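Local coordinates for protein glycoside hydrolase family 31 (Trueperella pyogenes, PDB 5I0F) that probably degrades cycloalternan as a retaining family 31 glycoside hydrolase, working through a covalent glycosyl-enzyme intermediate, at residues A[316-321]-A[378-383]; A[476-479]-A[483-486]. One frame throughout, in Å; residues are numbered along the deposited sequence.

Interaction 1: residues A[316-321]-A[378-383]; sequences RHRNEG and HERGIR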
ATOM      1  N   ARG A 316       9.973 -30.602  -0.060  1.00 23.03           N
ATOM      2  CA  ARG A 316       9.983 -30.624   1.410  1.00 23.61           C
ATOM      3  C   ARG A 316       8.566 -30.496   1.989  1.00 22.58           C
ATOM      4  O   ARG A 316       8.204 -31.246   2.886  1.00 22.20           O
ATOM      5  CB  ARG A 316      10.937 -29.589   1.982  1.00 24.09           C
ATOM      6  CG  ARG A 316      11.164 -29.693   3.486  1.00 25.81           C
ATOM      7  CD  ARG A 316      11.974 -30.912   3.881  1.00 27.09           C
ATOM      8  NE  ARG A 316      12.212 -30.968   5.325  1.00 28.22           N
ATOM      9  CZ  ARG A 316      13.227 -30.386   5.971  1.00 28.98           C
ATOM     10  NH1 ARG A 316      13.313 -30.516   7.290  1.00 29.96           N
ATOM     11  NH2 ARG A 316      14.164 -29.687   5.329  1.00 29.37           N
ATOM     12  N   HIS A 317       7.771 -29.573   1.449  1.00 21.78           N
ATOM     13  CA  HIS A 317       6.354 -29.487   1.825  1.00 21.92           C
ATOM     14  C   HIS A 317       5.666 -30.865   1.711  1.00 23.41           C
ATOM     15  O   HIS A 317       4.989 -31.319   2.631  1.00 24.15           O
ATOM     16  CB  HIS A 317       5.622 -28.449   0.984  1.00 20.99           C
ATOM     17  CG  HIS A 317       5.682 -27.075   1.562  1.00 20.18           C
ATOM     18  ND1 HIS A 317       4.920 -26.703   2.642  1.00 20.21           N
ATOM     19  CD2 HIS A 317       6.446 -25.999   1.248  1.00 19.80           C
ATOM     20  CE1 HIS A 317       5.211 -25.456   2.972  1.00 20.13           C
ATOM     21  NE2 HIS A 317       6.118 -24.997   2.126  1.00 19.28           N
ATOM     22  N   ARG A 318       5.856 -31.521   0.585  1.00 24.06           N
ATOM     23  CA  ARG A 318       5.232 -32.817   0.355  1.00 26.66           C
ATOM     24  C   ARG A 318       5.757 -33.858   1.353  1.00 26.56           C
ATOM     25  O   ARG A 318       4.975 -34.595   1.963  1.00 26.05           O
ATOM     26  CB  ARG A 318       5.510 -33.253  -1.089  1.00 28.78           C
ATOM     27  CG  ARG A 318       5.071 -34.673  -1.434  1.00 32.11           C
ATOM     28  CD  ARG A 318       5.923 -35.232  -2.570  1.00 35.03           C
ATOM     29  NE  ARG A 318       5.221 -35.208  -3.841  1.00 37.46           N
ATOM     30  CZ  ARG A 318       5.798 -35.231  -5.054  1.00 39.72           C
ATOM     31  NH1 ARG A 318       7.131 -35.224  -5.228  1.00 40.54           N
ATOM     32  NH2 ARG A 318       5.012 -35.244  -6.118  1.00 40.59           N
ATOM     33  N   ASN A 319       7.074 -33.916   1.523  1.00 26.97           N
ATOM     34  CA  ASN A 319       7.658 -34.910   2.444  1.00 28.39           C
ATOM     35  C   ASN A 319       7.298 -34.657   3.892  1.00 27.48           C
ATOM     36  O   ASN A 319       7.178 -35.601   4.662  1.00 26.80           O
ATOM     37  CB  ASN A 319       9.164 -34.981   2.283  1.00 30.67           C
ATOM     38  CG  ASN A 319       9.562 -35.594   0.967  1.00 32.92           C
ATOM     39  OD1 ASN A 319       8.870 -36.470   0.439  1.00 36.36           O
ATOM     40  ND2 ASN A 319      10.668 -35.145   0.424  1.00 34.57           N
ATOM     41  N   GLU A 320       7.119 -33.388   4.258  1.00 26.24           N
ATOM     42  CA  GLU A 320       6.699 -33.052   5.613  1.00 26.10           C
ATOM     43  C   GLU A 320       5.174 -33.153   5.843  1.00 25.55           C
ATOM     44  O   GLU A 320       4.726 -32.995   6.960  1.00 25.44           O
ATOM     45  CB  GLU A 320       7.225 -31.662   6.014  1.00 25.81           C
ATOM     46  CG  GLU A 320       8.751 -31.543   6.084  1.00 26.22           C
ATOM     47  CD  GLU A 320       9.399 -32.291   7.246  1.00 27.89           C
ATOM     48  OE1 GLU A 320       8.697 -32.843   8.117  1.00 28.18           O
ATOM     49  OE2 GLU A 320      10.646 -32.300   7.299  1.00 29.03           O
ATOM     50  N   GLY A 321       4.382 -33.398   4.805  1.00 24.98           N
ATOM     51  CA  GLY A 321       2.914 -33.371   4.942  1.00 25.04           C
ATOM     52  C   GLY A 321       2.321 -32.016   5.307  1.00 24.04           C
ATOM     53  O   GLY A 321       1.361 -31.951   6.071  1.00 23.54           O
ATOM     54  N   HIS A 378       1.688 -28.059 -11.353  1.00 22.11           N
ATOM     55  CA  HIS A 378       0.257 -28.223 -11.629  1.00 23.44           C
ATOM     56  C   HIS A 378      -0.235 -29.642 -11.358  1.00 25.61           C
ATOM     57  O   HIS A 378      -1.302 -29.806 -10.787  1.00 26.65           O
ATOM     58  CB  HIS A 378      -0.119 -27.794 -13.050  1.00 23.74           C
ATOM     59  CG  HIS A 378      -0.151 -26.307 -13.238  1.00 22.87           C
ATOM     60  ND1 HIS A 378      -0.227 -25.722 -14.482  1.00 22.56           N
ATOM     61  CD2 HIS A 378      -0.127 -25.289 -12.341  1.00 22.07           C
ATOM     62  CE1 HIS A 378      -0.234 -24.406 -14.345  1.00 22.64           C
ATOM     63  NE2 HIS A 378      -0.195 -24.117 -13.057  1.00 22.06           N
ATOM     64  N   GLU A 379       0.551 -30.651 -11.714  1.00 27.32           N
ATOM     65  CA  GLU A 379       0.159 -32.054 -11.457  1.00 30.28           C
ATOM     66  C   GLU A 379       0.064 -32.383  -9.975  1.00 30.05           C
ATOM     67  O   GLU A 379      -0.699 -33.259  -9.582  1.00 30.17           O
ATOM     68  CB  GLU A 379       1.120 -33.015 -12.133  1.00 32.28           C
ATOM     69  CG  GLU A 379       0.936 -33.019 -13.630  1.00 35.27           C
ATOM     70  CD  GLU A 379       1.967 -33.858 -14.344  1.00 37.99           C
ATOM     71  OE1 GLU A 379       2.559 -34.775 -13.706  1.00 40.82           O
ATOM     72  OE2 GLU A 379       2.161 -33.616 -15.558  1.00 40.55           O
ATOM     73  N   ARG A 380       0.830 -31.658  -9.167  1.00 29.40           N
ATOM     74  CA  ARG A 380       0.750 -31.745  -7.722  1.00 29.82           C
ATOM     75  C   ARG A 380      -0.304 -30.851  -7.080  1.00 29.16           C
ATOM     76  O   ARG A 380      -0.385 -30.801  -5.858  1.00 30.46           O
ATOM     77  CB  ARG A 380       2.101 -31.389  -7.122  1.00 30.24           C
ATOM     78  CG  ARG A 380       3.257 -32.211  -7.603  1.00 31.65           C
ATOM     79  CD  ARG A 380       4.418 -31.893  -6.694  1.00 32.24           C
ATOM     80  NE  ARG A 380       5.674 -32.279  -7.269  1.00 33.65           N
ATOM     81  CZ  ARG A 380       6.840 -32.143  -6.651  1.00 33.71           C
ATOM     82  NH1 ARG A 380       6.907 -31.626  -5.427  1.00 33.40           N
ATOM     83  NH2 ARG A 380       7.949 -32.549  -7.260  1.00 34.64           N
ATOM     84  N   GLY A 381      -1.108 -30.139  -7.866  1.00 27.56           N
ATOM     85  CA  GLY A 381      -2.099 -29.238  -7.315  1.00 26.72           C
ATOM     86  C   GLY A 381      -1.556 -27.930  -6.768  1.00 25.61           C
ATOM     87  O   GLY A 381      -2.178 -27.346  -5.909  1.00 26.42           O
ATOM     88  N   ILE A 382      -0.413 -27.462  -7.280  1.00 23.67           N
ATOM     89  CA  ILE A 382       0.221 -26.220  -6.838  1.00 21.93           C
ATOM     90  C   ILE A 382       0.190 -25.233  -8.005  1.00 21.37           C
ATOM     91  O   ILE A 382       0.644 -25.560  -9.111  1.00 20.95           O
ATOM     92  CB  ILE A 382       1.686 -26.473  -6.395  1.00 21.98           C
ATOM     93  CG1 ILE A 382       1.729 -27.476  -5.232  1.00 22.17           C
ATOM     94  CG2 ILE A 382       2.359 -25.177  -5.962  1.00 21.93           C
ATOM     95  CD1 ILE A 382       3.113 -28.007  -4.911  1.00 22.65           C
ATOM     96  N   ARG A 383      -0.303 -24.022  -7.741  1.00 20.63           N
ATOM     97  CA  ARG A 383      -0.303 -22.943  -8.745  1.00 20.49           C
ATOM     98  C   ARG A 383       0.934 -22.054  -8.594  1.00 19.96           C
ATOM     99  O   ARG A 383       1.542 -22.012  -7.530  1.00 19.26           O
ATOM    100  CB  ARG A 383      -1.592 -22.134  -8.665  1.00 20.51           C
ATOM    101  CG  ARG A 383      -2.750 -22.764  -9.423  1.00 21.85           C
ATOM    102  CD  ARG A 383      -3.364 -23.951  -8.706  1.00 22.80           C
ATOM    103  NE  ARG A 383      -4.530 -24.455  -9.454  1.00 23.73           N
ATOM    104  CZ  ARG A 383      -5.348 -25.416  -9.027  1.00 25.32           C
ATOM    105  NH1 ARG A 383      -5.171 -25.995  -7.846  1.00 24.94           N
ATOM    106  NH2 ARG A 383      -6.369 -25.795  -9.788  1.00 26.83           N
TER
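R380 NH1 forms a salt bridge with D315 OD1, to which R318 NH1 adds only a long, weak ion pair. The two guanidinium groups of R318 and R380 lie flat on one another, centres 3.6 Å apart and planes 23° apart, and the side chains cross at about a right angle. R318 NH1 stands over the centre of the R380 guanidinium, 3.3 Å above its plane, and R318 NH2 rides over NE of R380 at 3.2 Å. The negative charge of D315 probably offsets the like charges in this stack. R318 reaches across by a bend in its chain (chi3 -103°), whereas R380 is extended from CG to NE. Within helix 307-320, R316 NE donates to OE2 of E320 at 2.9 Å, and R316 NH1 meets the same oxygen; E320 OE1 pairs with R623. Each segment closes its helix with a Schellman motif, at G321 and G381. The stack thus joins the C-terminal ends of two neighbouring helices of the TIM barrel, 307-320 and 370-379, with R380 also packed on M311 and M314 and strand 383-388 starting just beyond I382.

Interaction 2: residues A[476-479]-A[483-486]; sequences DLRY and RRGD. With CA (calcium ion), chain K.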
ATOM      1  N   ASP A 476       2.005  17.538 -11.300  1.00 25.32           N
ATOM      2  CA  ASP A 476       1.886  17.984 -12.698  1.00 27.53           C
ATOM      3  C   ASP A 476       2.337  16.930 -13.716  1.00 26.71           C
ATOM      4  O   ASP A 476       2.453  17.228 -14.905  1.00 25.83           O
ATOM      5  CB  ASP A 476       2.630  19.305 -12.933  1.00 31.00           C
ATOM      6  CG  ASP A 476       4.016  19.353 -12.267  1.00 34.37           C
ATOM      7  OD1 ASP A 476       4.451  18.374 -11.561  1.00 36.80           O
ATOM      8  OD2 ASP A 476       4.660  20.422 -12.419  1.00 39.06           O
ATOM      9  N   LEU A 477       2.547  15.690 -13.263  1.00 24.43           N
ATOM     10  CA  LEU A 477       2.792  14.583 -14.184  1.00 24.38           C
ATOM     11  C   LEU A 477       1.599  14.464 -15.149  1.00 24.44           C
ATOM     12  O   LEU A 477       0.519  14.928 -14.829  1.00 24.26           O
ATOM     13  CB  LEU A 477       3.023  13.275 -13.419  1.00 23.42           C
ATOM     14  CG  LEU A 477       4.197  13.210 -12.425  1.00 23.17           C
ATOM     15  CD1 LEU A 477       4.358  11.783 -11.913  1.00 22.41           C
ATOM     16  CD2 LEU A 477       5.495  13.732 -12.997  1.00 23.81           C
ATOM     17  N   ARG A 478       1.814  13.869 -16.322  1.00 25.03           N
ATOM     18  CA  ARG A 478       0.798  13.750 -17.358  1.00 26.03           C
ATOM     19  C   ARG A 478       0.537  12.289 -17.695  1.00 25.27           C
ATOM     20  O   ARG A 478       1.474  11.512 -17.955  1.00 24.45           O
ATOM     21  CB  ARG A 478       1.250  14.463 -18.637  1.00 28.27           C
ATOM     22  CG  ARG A 478       1.613  15.927 -18.446  1.00 31.13           C
ATOM     23  CD  ARG A 478       1.990  16.552 -19.784  1.00 34.68           C
ATOM     24  NE  ARG A 478       2.224  18.005 -19.696  1.00 37.32           N
ATOM     25  CZ  ARG A 478       1.269  18.937 -19.601  1.00 39.30           C
ATOM     26  NH1 ARG A 478       1.605  20.227 -19.516  1.00 41.89           N
ATOM     27  NH2 ARG A 478      -0.017  18.607 -19.589  1.00 40.54           N
ATOM     28  N   TYR A 479      -0.739  11.941 -17.744  1.00 24.38           N
ATOM     29  CA  TYR A 479      -1.194  10.606 -18.097  1.00 23.97           C
ATOM     30  C   TYR A 479      -1.999  10.682 -19.393  1.00 25.26           C
ATOM     31  O   TYR A 479      -2.655  11.694 -19.686  1.00 25.17           O
ATOM     32  CB  TYR A 479      -2.056  10.034 -16.981  1.00 23.24           C
ATOM     33  CG  TYR A 479      -1.304   9.671 -15.710  1.00 22.51           C
ATOM     34  CD1 TYR A 479      -1.016  10.623 -14.734  1.00 22.54           C
ATOM     35  CD2 TYR A 479      -0.911   8.365 -15.472  1.00 22.34           C
ATOM     36  CE1 TYR A 479      -0.327  10.279 -13.565  1.00 22.40           C
ATOM     37  CE2 TYR A 479      -0.248   8.006 -14.308  1.00 21.99           C
ATOM     38  CZ  TYR A 479       0.038   8.958 -13.347  1.00 22.20           C
ATOM     39  OH  TYR A 479       0.721   8.540 -12.215  1.00 22.33           O
ATOM     40  N   ARG A 483      -5.615  12.853 -17.076  1.00 26.95           N
ATOM     41  CA  ARG A 483      -5.377  13.277 -15.701  1.00 27.22           C
ATOM     42  C   ARG A 483      -3.951  13.784 -15.521  1.00 26.60           C
ATOM     43  O   ARG A 483      -3.036  13.364 -16.242  1.00 25.34           O
ATOM     44  CB  ARG A 483      -5.650  12.127 -14.708  1.00 27.52           C
ATOM     45  CG  ARG A 483      -7.108  11.668 -14.709  1.00 29.07           C
ATOM     46  CD  ARG A 483      -7.432  10.564 -13.701  1.00 30.29           C
ATOM     47  NE  ARG A 483      -8.876  10.407 -13.640  1.00 32.05           N
ATOM     48  CZ  ARG A 483      -9.646   9.740 -14.510  1.00 34.92           C
ATOM     49  NH1 ARG A 483      -9.150   9.033 -15.529  1.00 34.78           N
ATOM     50  NH2 ARG A 483     -10.969   9.752 -14.330  1.00 37.27           N
ATOM     51  N   ARG A 484      -3.788  14.701 -14.568  1.00 25.80           N
ATOM     52  CA  ARG A 484      -2.479  15.093 -14.092  1.00 25.81           C
ATOM     53  C   ARG A 484      -2.150  14.237 -12.887  1.00 24.08           C
ATOM     54  O   ARG A 484      -2.995  13.484 -12.398  1.00 23.08           O
ATOM     55  CB  ARG A 484      -2.422  16.582 -13.719  1.00 27.77           C
ATOM     56  CG  ARG A 484      -2.814  17.544 -14.823  1.00 30.04           C
ATOM     57  CD  ARG A 484      -2.148  17.270 -16.153  1.00 32.31           C
ATOM     58  NE  ARG A 484      -0.736  17.643 -16.197  1.00 34.72           N
ATOM     59  CZ  ARG A 484      -0.266  18.877 -16.408  1.00 37.70           C
ATOM     60  NH1 ARG A 484       1.052  19.080 -16.447  1.00 38.67           N
ATOM     61  NH2 ARG A 484      -1.090  19.922 -16.562  1.00 39.74           N
ATOM     62  N   GLY A 485      -0.929  14.351 -12.399  1.00 23.25           N
ATOM     63  CA  GLY A 485      -0.482  13.493 -11.311  1.00 22.88           C
ATOM     64  C   GLY A 485      -1.252  13.646 -10.030  1.00 22.85           C
ATOM     65  O   GLY A 485      -1.445  12.673  -9.290  1.00 21.58           O
ATOM     66  N   ASP A 486      -1.723  14.854  -9.763  1.00 24.28           N
ATOM     67  CA  ASP A 486      -2.506  15.070  -8.551  1.00 25.54           C
ATOM     68  C   ASP A 486      -3.765  14.197  -8.464  1.00 24.74           C
ATOM     69  O   ASP A 486      -4.219  13.927  -7.352  1.00 24.23           O
ATOM     70  CB  ASP A 486      -2.824  16.538  -8.338  1.00 27.89           C
ATOM     71  CG  ASP A 486      -3.789  17.090  -9.355  1.00 30.09           C
ATOM     72  OD1 ASP A 486      -3.826  16.622 -10.519  1.00 32.08           O
ATOM     73  OD2 ASP A 486      -4.491  18.045  -8.978  1.00 34.17           O
TER
HETATM   74 CA    CA K 812      -4.085  19.754  -6.832  1.00 42.80          CA
HETATM   75  O   HOH W   1      -2.147  14.542 -18.947  1.00 41.71           O
HETATM   76  O   HOH W   2      -3.275  20.752  -8.941  1.00 41.59           O
HETATM   77  O   HOH W   3      -4.391  22.145  -6.030  1.00 42.91           O
HETATM   78  O   HOH W   4      -1.904  19.331  -6.117  1.00 35.90           O
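The guanidinium of R484 carries that of R478 on one face and has two backbone oxygens, D476 O and L477 O, at its edge. These groups sit on a chain reversal of the TIM barrel with a single antiparallel bridge, running from the loop after strand 463-466 into the start of helix 485-506. The guanidinium planes are 13° apart with centres 3.5 Å from each other, and R484 NH1 lies over the centre of the R478 group, 3.1 Å above its plane. The ring of Y479 is met at its edge by R483 O and by CA of G485. R478 and R484 form the bridge, a non-hydrogen-bonded pair flanked by Y479 N to R483 O at 3.1 Å and by a weak bond from G485 N to L477 O. The two arginine side chains run side by side, pointing the same way. R484 folds back through bends at chi2 (-48°) and chi3 (-74°), which bring NH1 to D476 O at 2.8 Å and NE to L477 O at 3.3 Å; the latter donor stands above the carbonyl plane. L477 O also takes a CA-H...O contact from R484. Carbonyl oxygens probably ease the like charges: besides these two, P419 O accepts from R478 NE, while D476 itself pairs with R7. Water 1 donates to both Y479 O and R483 O, linking the same pair a second time. Y479 OH reaches N489 in the helix, and R483 pairs with D481. R484 occupies the N-cap position, and in the first turn of the helix D486 joins D253 and L254 at a calcium ion that also carries three waters. D486 OD2, which also accepts a hydrogen bond from R234 NE, lies 2.8 Å from the metal.

Both contacts stack one arginine on another within the TIM-barrel region, yet they lie on opposite sides of the chain's centre, with their own centres about 46 Å apart. Interaction 1 is a surface contact between side chains alone: it joins two different helices far apart in sequence, and a nearby aspartate probably offsets the charge. Interaction 2 is local and partly buried, folding a loop back onto the start of the helix that follows it. There, backbone bonds and carbonyl oxygens do much of the work, and segment 483-486 supplies a ligand to a calcium ion. Neither shares a helix or strand with the other, and their nearest atoms are about 31 Å apart.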